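Local coordinates for Alr3699 protein (Nostoc sp., PDB 4XSO) that is a two-domain protein of the GT-B glycosyltransferase fold, with a family 4 region in its first half and a group 1 region in its second, at residues Leu153-Gln159 and Leu174-Asn180; Leu126-Leu130 and Ala160-Phe165; Ala21-Leu25 and Ala102-Lys106. One frame throughout, in Å; residues are numbered along the deposited sequence.

Interaction 1: Leu153-Gln159 and Leu174-Asn180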
loop_
_atom_site.group_PDB
_atom_site.type_symbol
_atom_site.label_atom_id
_atom_site.label_comp_id
_atom_site.label_asym_id
_atom_site.label_seq_id
_atom_site.Cartn_x
_atom_site.Cartn_y
_atom_site.Cartn_z
ATOM N N LEU A 153 -7.598 2.356 17.528
ATOM C CA LEU A 153 -7.169 2.099 18.869
ATOM C C LEU A 153 -5.713 1.596 18.790
ATOM O O LEU A 153 -5.370 0.833 17.912
ATOM C CB LEU A 153 -8.079 1.019 19.459
ATOM C CG LEU A 153 -7.506 0.354 20.688
ATOM C CD1 LEU A 153 -7.636 1.313 21.862
ATOM C CD2 LEU A 153 -8.268 -0.952 20.931
ATOM N N VAL A 154 -4.881 2.034 19.722
ATOM C CA VAL A 154 -3.515 1.549 19.841
ATOM C C VAL A 154 -3.392 0.933 21.234
ATOM O O VAL A 154 -3.491 1.635 22.228
ATOM C CB VAL A 154 -2.530 2.693 19.692
ATOM C CG1 VAL A 154 -1.125 2.255 20.052
ATOM C CG2 VAL A 154 -2.584 3.204 18.251
ATOM N N ILE A 155 -3.238 -0.388 21.302
ATOM C CA ILE A 155 -3.110 -1.081 22.579
ATOM C C ILE A 155 -1.662 -1.150 22.893
ATOM O O ILE A 155 -0.868 -1.627 22.087
ATOM C CB ILE A 155 -3.712 -2.505 22.516
ATOM C CG1 ILE A 155 -5.217 -2.409 22.279
ATOM C CG2 ILE A 155 -3.484 -3.228 23.826
ATOM C CD1 ILE A 155 -5.873 -3.767 22.084
ATOM N N ALA A 156 -1.268 -0.599 24.028
ATOM C CA ALA A 156 0.153 -0.622 24.423
ATOM C C ALA A 156 0.375 -1.595 25.590
ATOM O O ALA A 156 -0.462 -1.679 26.468
ATOM C CB ALA A 156 0.624 0.772 24.783
ATOM N N ASN A 157 1.451 -2.377 25.541
ATOM C CA ASN A 157 1.708 -3.429 26.523
ATOM C C ASN A 157 2.271 -2.894 27.815
ATOM O O ASN A 157 2.363 -3.589 28.848
ATOM C CB ASN A 157 2.540 -4.538 25.901
ATOM C CG ASN A 157 3.965 -4.074 25.503
ATOM O OD1 ASN A 157 4.296 -2.871 25.554
ATOM N ND2 ASN A 157 4.809 -5.051 25.140
ATOM N N SER A 158 2.502 -1.589 27.846
ATOM C CA SER A 158 3.023 -0.978 29.049
ATOM C C SER A 158 2.949 0.551 28.916
ATOM O O SER A 158 2.845 1.092 27.798
ATOM C CB SER A 158 4.469 -1.406 29.248
ATOM O OG SER A 158 5.283 -0.785 28.277
ATOM N N GLN A 159 2.914 1.215 30.064
ATOM C CA GLN A 159 3.145 2.682 30.120
ATOM C C GLN A 159 4.434 3.174 29.389
ATOM O O GLN A 159 4.372 4.167 28.683
ATOM C CB GLN A 159 3.069 3.213 31.553
ATOM C CG GLN A 159 1.643 3.068 32.094
ATOM C CD GLN A 159 1.398 3.491 33.566
ATOM O OE1 GLN A 159 2.307 3.592 34.380
ATOM N NE2 GLN A 159 0.134 3.687 33.898
ATOM N N LEU A 174 -5.460 7.893 21.455
ATOM C CA LEU A 174 -5.752 6.682 20.804
ATOM C C LEU A 174 -5.304 5.480 21.664
ATOM O O LEU A 174 -5.609 4.351 21.319
ATOM C CB LEU A 174 -5.023 6.590 19.458
ATOM C CG LEU A 174 -5.577 7.182 18.174
ATOM C CD1 LEU A 174 -4.749 6.618 17.002
ATOM C CD2 LEU A 174 -7.086 6.938 17.951
ATOM N N THR A 175 -4.565 5.706 22.763
ATOM C CA THR A 175 -3.789 4.631 23.363
ATOM C C THR A 175 -4.519 4.130 24.583
ATOM O O THR A 175 -5.245 4.874 25.166
ATOM C CB THR A 175 -2.364 5.056 23.836
ATOM O OG1 THR A 175 -2.454 6.044 24.870
ATOM C CG2 THR A 175 -1.548 5.583 22.673
ATOM N N LYS A 176 -4.325 2.864 24.905
ATOM C CA LYS A 176 -4.810 2.261 26.092
ATOM C C LYS A 176 -3.764 1.237 26.480
ATOM O O LYS A 176 -3.373 0.423 25.642
ATOM C CB LYS A 176 -6.095 1.507 25.829
ATOM C CG LYS A 176 -6.619 0.883 27.139
ATOM C CD LYS A 176 -7.996 0.264 27.034
ATOM C CE LYS A 176 -8.182 -0.754 28.172
ATOM N NZ LYS A 176 -7.986 -0.212 29.546
ATOM N N VAL A 177 -3.400 1.159 27.748
ATOM C CA VAL A 177 -2.430 0.203 28.188
ATOM C C VAL A 177 -3.156 -1.097 28.565
ATOM O O VAL A 177 -4.088 -1.021 29.293
ATOM C CB VAL A 177 -1.571 0.688 29.392
ATOM C CG1 VAL A 177 -0.776 -0.417 29.984
ATOM C CG2 VAL A 177 -0.640 1.852 28.975
ATOM N N ILE A 178 -2.761 -2.236 28.020
ATOM C CA ILE A 178 -3.299 -3.550 28.462
ATOM C C ILE A 178 -2.079 -4.441 28.550
ATOM O O ILE A 178 -1.371 -4.643 27.586
ATOM C CB ILE A 178 -4.318 -4.167 27.513
ATOM C CG1 ILE A 178 -5.529 -3.279 27.352
ATOM C CG2 ILE A 178 -4.796 -5.538 28.032
ATOM C CD1 ILE A 178 -6.544 -3.865 26.414
ATOM N N TYR A 179 -1.830 -4.972 29.757
ATOM C CA TYR A 179 -0.617 -5.736 30.056
ATOM C C TYR A 179 -0.813 -7.148 29.443
ATOM O O TYR A 179 -1.912 -7.530 29.132
ATOM C CB TYR A 179 -0.465 -5.763 31.584
ATOM C CG TYR A 179 -0.064 -4.426 32.215
ATOM C CD1 TYR A 179 1.100 -3.774 31.786
ATOM C CD2 TYR A 179 -0.744 -3.871 33.308
ATOM C CE1 TYR A 179 1.530 -2.568 32.350
ATOM C CE2 TYR A 179 -0.286 -2.632 33.891
ATOM C CZ TYR A 179 0.856 -1.998 33.406
ATOM O OH TYR A 179 1.398 -0.746 33.919
ATOM N N ASN A 180 0.278 -7.896 29.265
ATOM C CA ASN A 180 0.280 -9.311 28.923
ATOM C C ASN A 180 -0.442 -10.114 30.037
ATOM O O ASN A 180 -0.407 -9.780 31.246
ATOM C CB ASN A 180 1.718 -9.816 28.780
ATOM C CG ASN A 180 2.440 -9.341 27.518
ATOM O OD1 ASN A 180 2.129 -8.310 26.906
ATOM N ND2 ASN A 180 3.487 -10.038 27.195
#

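Interaction 2: Leu126-Leu130 and Ala160-Phe165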
loop_
_atom_site.group_PDB
_atom_site.type_symbol
_atom_site.label_atom_id
_atom_site.label_comp_id
_atom_site.label_asym_id
_atom_site.label_seq_id
_atom_site.Cartn_x
_atom_site.Cartn_y
_atom_site.Cartn_z
ATOM N N LEU A 126 0.725 -2.533 20.244
ATOM C CA LEU A 126 2.069 -2.053 20.227
ATOM C C LEU A 126 2.798 -2.833 21.315
ATOM O O LEU A 126 2.508 -2.683 22.532
ATOM C CB LEU A 126 2.019 -0.568 20.568
ATOM C CG LEU A 126 3.348 0.199 20.700
ATOM C CD1 LEU A 126 4.156 0.208 19.410
ATOM C CD2 LEU A 126 3.100 1.627 21.133
ATOM N N HIS A 127 3.727 -3.678 20.908
ATOM C CA HIS A 127 4.509 -4.438 21.832
ATOM C C HIS A 127 5.948 -3.897 21.949
ATOM O O HIS A 127 6.728 -4.448 22.739
ATOM C CB HIS A 127 4.601 -5.902 21.421
ATOM C CG HIS A 127 3.291 -6.619 21.381
ATOM N ND1 HIS A 127 2.718 -7.156 22.501
ATOM C CD2 HIS A 127 2.458 -6.916 20.357
ATOM C CE1 HIS A 127 1.578 -7.740 22.194
ATOM N NE2 HIS A 127 1.407 -7.634 20.892
ATOM N N ASP A 128 6.291 -2.848 21.192
ATOM C CA ASP A 128 7.680 -2.318 21.174
ATOM C C ASP A 128 7.742 -0.962 21.867
ATOM O O ASP A 128 6.738 -0.252 21.972
ATOM C CB ASP A 128 8.188 -2.083 19.751
ATOM C CG ASP A 128 8.086 -3.329 18.843
ATOM O OD1 ASP A 128 8.616 -4.368 19.234
ATOM O OD2 ASP A 128 7.526 -3.226 17.727
ATOM N N ILE A 129 8.929 -0.633 22.339
ATOM C CA ILE A 129 9.278 0.738 22.711
ATOM C C ILE A 129 9.811 1.330 21.408
ATOM O O ILE A 129 10.806 0.836 20.886
ATOM C CB ILE A 129 10.323 0.755 23.825
ATOM C CG1 ILE A 129 9.696 0.208 25.110
ATOM C CG2 ILE A 129 10.912 2.174 24.056
ATOM C CD1 ILE A 129 10.667 0.239 26.275
ATOM N N LEU A 130 9.070 2.265 20.837
ATOM C CA LEU A 130 9.382 2.905 19.571
ATOM C C LEU A 130 10.546 3.904 19.743
ATOM O O LEU A 130 10.368 5.092 19.656
ATOM C CB LEU A 130 8.129 3.605 19.051
ATOM C CG LEU A 130 7.111 2.571 18.599
ATOM C CD1 LEU A 130 5.799 3.189 18.254
ATOM C CD2 LEU A 130 7.642 1.790 17.412
ATOM N N ALA A 160 5.504 2.408 29.469
ATOM C CA ALA A 160 6.766 2.655 28.754
ATOM C C ALA A 160 6.599 2.643 27.215
ATOM O O ALA A 160 7.029 3.591 26.525
ATOM C CB ALA A 160 7.782 1.592 29.137
ATOM N N SER A 161 5.883 1.636 26.700
ATOM C CA SER A 161 5.583 1.576 25.303
ATOM C C SER A 161 4.659 2.719 24.934
ATOM O O SER A 161 4.803 3.337 23.866
ATOM C CB SER A 161 5.003 0.213 24.863
ATOM O OG SER A 161 5.990 -0.784 25.085
ATOM N N GLN A 162 3.672 2.972 25.761
ATOM C CA GLN A 162 2.697 4.007 25.461
ATOM C C GLN A 162 3.404 5.350 25.420
ATOM O O GLN A 162 3.125 6.163 24.580
ATOM C CB GLN A 162 1.628 4.032 26.549
ATOM C CG GLN A 162 0.524 5.090 26.408
ATOM C CD GLN A 162 -0.364 5.100 27.633
ATOM O OE1 GLN A 162 0.116 4.986 28.736
ATOM N NE2 GLN A 162 -1.639 5.205 27.440
ATOM N N THR A 163 4.260 5.599 26.391
ATOM C CA THR A 163 4.979 6.906 26.446
ATOM C C THR A 163 5.901 7.056 25.244
ATOM O O THR A 163 5.976 8.125 24.657
ATOM C CB THR A 163 5.814 6.996 27.758
ATOM O OG1 THR A 163 6.489 5.742 27.924
ATOM C CG2 THR A 163 4.931 7.137 28.871
ATOM N N ALA A 164 6.618 6.004 24.877
ATOM C CA ALA A 164 7.497 6.095 23.670
ATOM C C ALA A 164 6.710 6.371 22.354
ATOM O O ALA A 164 7.194 7.116 21.489
ATOM C CB ALA A 164 8.359 4.860 23.519
ATOM N N PHE A 165 5.485 5.813 22.215
ATOM C CA PHE A 165 4.667 6.048 21.052
ATOM C C PHE A 165 4.234 7.476 20.956
ATOM O O PHE A 165 4.230 8.083 19.879
ATOM C CB PHE A 165 3.412 5.154 21.155
ATOM C CG PHE A 165 2.358 5.481 20.153
ATOM C CD1 PHE A 165 2.499 5.082 18.801
ATOM C CD2 PHE A 165 1.177 6.105 20.538
ATOM C CE1 PHE A 165 1.449 5.312 17.903
ATOM C CE2 PHE A 165 0.142 6.345 19.628
ATOM C CZ PHE A 165 0.275 5.965 18.324
HETATM O O HOH W 1 6.470 2.451 21.916
HETATM O O HOH W 2 9.709 7.294 21.144
#

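Interaction 3: Ala21-Leu25 and Ala102-Lys106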
loop_
_atom_site.group_PDB
_atom_site.type_symbol
_atom_site.label_atom_id
_atom_site.label_comp_id
_atom_site.label_asym_id
_atom_site.label_seq_id
_atom_site.Cartn_x
_atom_site.Cartn_y
_atom_site.Cartn_z
ATOM N N ALA A 21 5.996 -10.802 21.349
ATOM C CA ALA A 21 4.760 -10.354 20.778
ATOM C C ALA A 21 3.916 -11.544 20.195
ATOM O O ALA A 21 2.720 -11.579 20.332
ATOM C CB ALA A 21 5.054 -9.321 19.708
ATOM N N GLU A 22 4.590 -12.510 19.598
ATOM C CA GLU A 22 3.926 -13.651 18.973
ATOM C C GLU A 22 3.293 -14.566 20.042
ATOM O O GLU A 22 2.117 -14.942 19.948
ATOM C CB GLU A 22 4.931 -14.352 18.071
ATOM C CG GLU A 22 5.293 -13.580 16.832
ATOM C CD GLU A 22 6.170 -12.319 17.050
ATOM O OE1 GLU A 22 7.036 -12.284 17.953
ATOM O OE2 GLU A 22 6.015 -11.345 16.265
ATOM N N LEU A 23 4.037 -14.846 21.108
ATOM C CA LEU A 23 3.537 -15.605 22.244
ATOM C C LEU A 23 2.356 -14.918 22.869
ATOM O O LEU A 23 1.367 -15.579 23.251
ATOM C CB LEU A 23 4.653 -15.798 23.323
ATOM C CG LEU A 23 5.967 -16.523 22.908
ATOM C CD1 LEU A 23 6.979 -16.582 24.059
ATOM C CD2 LEU A 23 5.695 -17.924 22.383
ATOM N N CYS A 24 2.443 -13.591 23.029
ATOM C CA CYS A 24 1.296 -12.844 23.571
ATOM C C CYS A 24 0.074 -12.989 22.630
ATOM O O CYS A 24 -1.052 -13.133 23.091
ATOM C CB CYS A 24 1.645 -11.369 23.835
ATOM S SG CYS A 24 0.359 -10.393 24.672
ATOM N N LEU A 25 0.316 -12.979 21.316
ATOM C CA LEU A 25 -0.757 -13.119 20.333
ATOM C C LEU A 25 -1.449 -14.492 20.436
ATOM O O LEU A 25 -2.657 -14.572 20.268
ATOM C CB LEU A 25 -0.188 -12.840 18.937
ATOM C CG LEU A 25 -1.214 -12.906 17.761
ATOM C CD1 LEU A 25 -2.259 -11.836 17.930
ATOM C CD2 LEU A 25 -0.542 -12.758 16.389
ATOM N N ALA A 102 -3.397 -5.611 14.062
ATOM C CA ALA A 102 -1.953 -5.628 13.719
ATOM C C ALA A 102 -1.119 -5.662 14.982
ATOM O O ALA A 102 -1.251 -4.793 15.863
ATOM C CB ALA A 102 -1.606 -4.409 12.893
ATOM N N ASN A 103 -0.229 -6.657 15.024
ATOM C CA ASN A 103 0.526 -7.000 16.198
ATOM C C ASN A 103 2.033 -6.641 16.146
ATOM O O ASN A 103 2.751 -6.855 17.104
ATOM C CB ASN A 103 0.305 -8.476 16.505
ATOM C CG ASN A 103 0.542 -8.801 17.981
ATOM O OD1 ASN A 103 -0.097 -8.246 18.828
ATOM N ND2 ASN A 103 1.444 -9.743 18.268
ATOM N N THR A 104 2.479 -6.085 15.029
ATOM C CA THR A 104 3.879 -5.734 14.829
ATOM C C THR A 104 3.894 -4.601 13.847
ATOM O O THR A 104 2.841 -4.227 13.274
ATOM C CB THR A 104 4.753 -6.892 14.250
ATOM O OG1 THR A 104 4.411 -7.122 12.870
ATOM C CG2 THR A 104 4.624 -8.149 15.062
ATOM N N GLN A 105 5.072 -3.960 13.696
ATOM C CA GLN A 105 5.166 -2.756 12.845
ATOM C C GLN A 105 4.861 -2.896 11.383
ATOM O O GLN A 105 4.137 -2.088 10.803
ATOM C CB GLN A 105 6.561 -2.121 12.919
ATOM C CG GLN A 105 6.756 -1.208 14.078
ATOM C CD GLN A 105 8.132 -0.531 14.064
ATOM O OE1 GLN A 105 8.954 -0.748 14.971
ATOM N NE2 GLN A 105 8.394 0.270 13.027
ATOM N N LYS A 106 5.484 -3.847 10.739
ATOM C CA LYS A 106 5.134 -4.112 9.358
ATOM C C LYS A 106 3.685 -4.560 9.177
ATOM O O LYS A 106 3.073 -4.356 8.097
ATOM C CB LYS A 106 6.020 -5.215 8.813
ATOM C CG LYS A 106 7.546 -4.989 8.994
ATOM C CD LYS A 106 8.294 -5.724 7.883
ATOM C CE LYS A 106 9.574 -6.383 8.336
ATOM N NZ LYS A 106 10.690 -5.413 8.366
#

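Interaction 1: Leu153-Gln159 and Leu174-Asn180
Val154, Ile155 and Ala156 pair in parallel register with Thr175, Lys176 and Val177, the short strand axes approaching to 4.6 Å at 28° between their directions. Val154 N donates to Leu174 O at 2.9 Å, Lys176 N to Val154 O, and Ala156 N to Lys176 O at 2.8 Å; Ile178 N then reaches Ala156 O at 2.8 Å, carrying the ladder just past the strand. The two donors from 153-156 come in tilted out of the carbonyl planes, whereas Lys176 N and Ile178 N arrive almost head-on to their carbonyls. CA-H groups of Thr175, Ile155 and Val177 point at Val154 O, Lys176 O and Ala156 O, which also accept N-H bonds.

Val154, Ala156, Thr175 and Val177 share one sheet face, against helix 159-167; Ile155 and Lys176 lie on the other. Ile155 CG2, anti to its own amide nitrogen, packs obliquely on Ile178 CB (3.9 Å) and its CD1, near helix 370-382. Val177 divides its branches: CG1 touches Ala156 O, and CG2 sits beside Ser158 O and Gln159 N where the helix starts, with Gln159 CG crossing it at about a right angle. With chi1 at -71°, the Tyr179 ring turns back beside the backbone of Asn157 and Ser158, its edge atom CD1 3.2 Å from Asn157 O while Val177 CG1 lies over one face, offset toward the rim. The Tyr179 hydroxyl is hydrogen-bonded to Glu320, and the ring meets Phe368 edge-to-face. Ser158, the N-cap of the helix, binds Ser161 N and Pro295 O through OG. Asn157 OD1 is bonded to Ser161 OG, and ND2 to a glycerol, probably from the crystallisation liquor. This is the start and finish of a beta-alpha-beta crossover, at the outer edge of a Rossmann-like sheet.

Interaction 2: Leu126-Leu130 and Ala160-Phe165
Ala160 CB touches Ile129 CD1 at 4.3 Å, a light contact at the first turn of the helix. Ser161 follows with the polar part of the interface: its CB and OG both approach Asp128 O, OG at 3.2 Å, without a hydrogen bond between them. The hydroxyl is instead bonded to Asn157, and Ile129 CG1 lies beside it. Ser161 O accepts from a water that also donates to Asp128 O and accepts a hydrogen bond from Leu130 N at 2.8 Å. This one molecule therefore serves three backbone groups and bridges loop to helix where no direct hydrogen bond spans the contact. Ala164 turns its methyl toward the loop, where CB meets Ile129 CG2 at 3.7 Å and also comes near Leu130 N; a second water joins Ala164 O to Leu130 O.

Phe165 completes the contact with two leucines, one at its CB and one at its ring. Leu126 CD2 presses on Phe165 CB at 3.5 Å, and also reaches Ser161 O. Leu130 CD1 meets the ring edge in plane, 3.8 Å from Phe165 CD1, the two side chains running alongside each other. With chi1 at 169° the phenyl extends away from its own amide nitrogen, which brings CD1 to Leu130. Around the contact, Leu130 also packs on Leu140 and Phe165 on Ala147 and Asn148, all of helix 137-150. Phe165 touches Val154 and Thr175 as well, so helix 159-167 lies beside helix 137-150 and against strands 153-156 and 175-177, with the loop after strand 122-126 along its flank.

Interaction 3: Ala21-Leu25 and Ala102-Lys106
Asn103 runs antiparallel to the Leu25 side chain, alongside it, and the asparagine carries the contact. From its CB, chi1 of -156° takes CG away from the backbone nitrogen and toward helix 20-29, where CG passes Leu25 CD1 at 4.1 Å. At the tip, ND2 donates to Ala21 O at 3.0 Å, with a bent N-H...O angle of 138°. Ala21 O lies in the amide plane of Asn103, but ND2 stands well above the Ala21 carbonyl plane, off its lone pairs. Leu25 N, the ordinary helical donor, comes to Ala21 O from the opposite face, so two bonds grip this oxygen. Leu25 CB lies 3.6 Å from ND2 and Ala21 CB a little farther. ND2 also bonds Asp13, and OD1 bonds His127, so the amide is held at both ends and its rotation fixed.

Beyond it, Thr104 CG2 meets Glu22 OE2 at 3.7 Å, while Thr104 OG1 is bonded to Gln14 at the N-cap of helix 105-118. The contact joins helix 20-29, which follows strand 9-13, to the loop after the neighbouring strand 99-102, at the carboxyl ends of the parallel strands in a Rossmann-like domain.

How the interactions relate
All three contacts lie in the N-terminal Rossmann-like half, along the strand order 9-13, 99-102, 122-126, 153-156, 175-177. Interaction 3 comes first in the chain; interactions 1 and 2 then alternate, since helix 159-167 of interaction 2 joins the two strands of interaction 1. Their centres are 8 Å apart, and interaction 3 lies about 13 Å from each. Strand-to-strand bonding of Leu126 with Ile155 ties interactions 1 and 2, while His127 leads from interaction 2 into interaction 3. Interactions 1 and 2 touch Pro295 and Glu320 of the other half, consistent with one wall of the cleft of a GT-B fold.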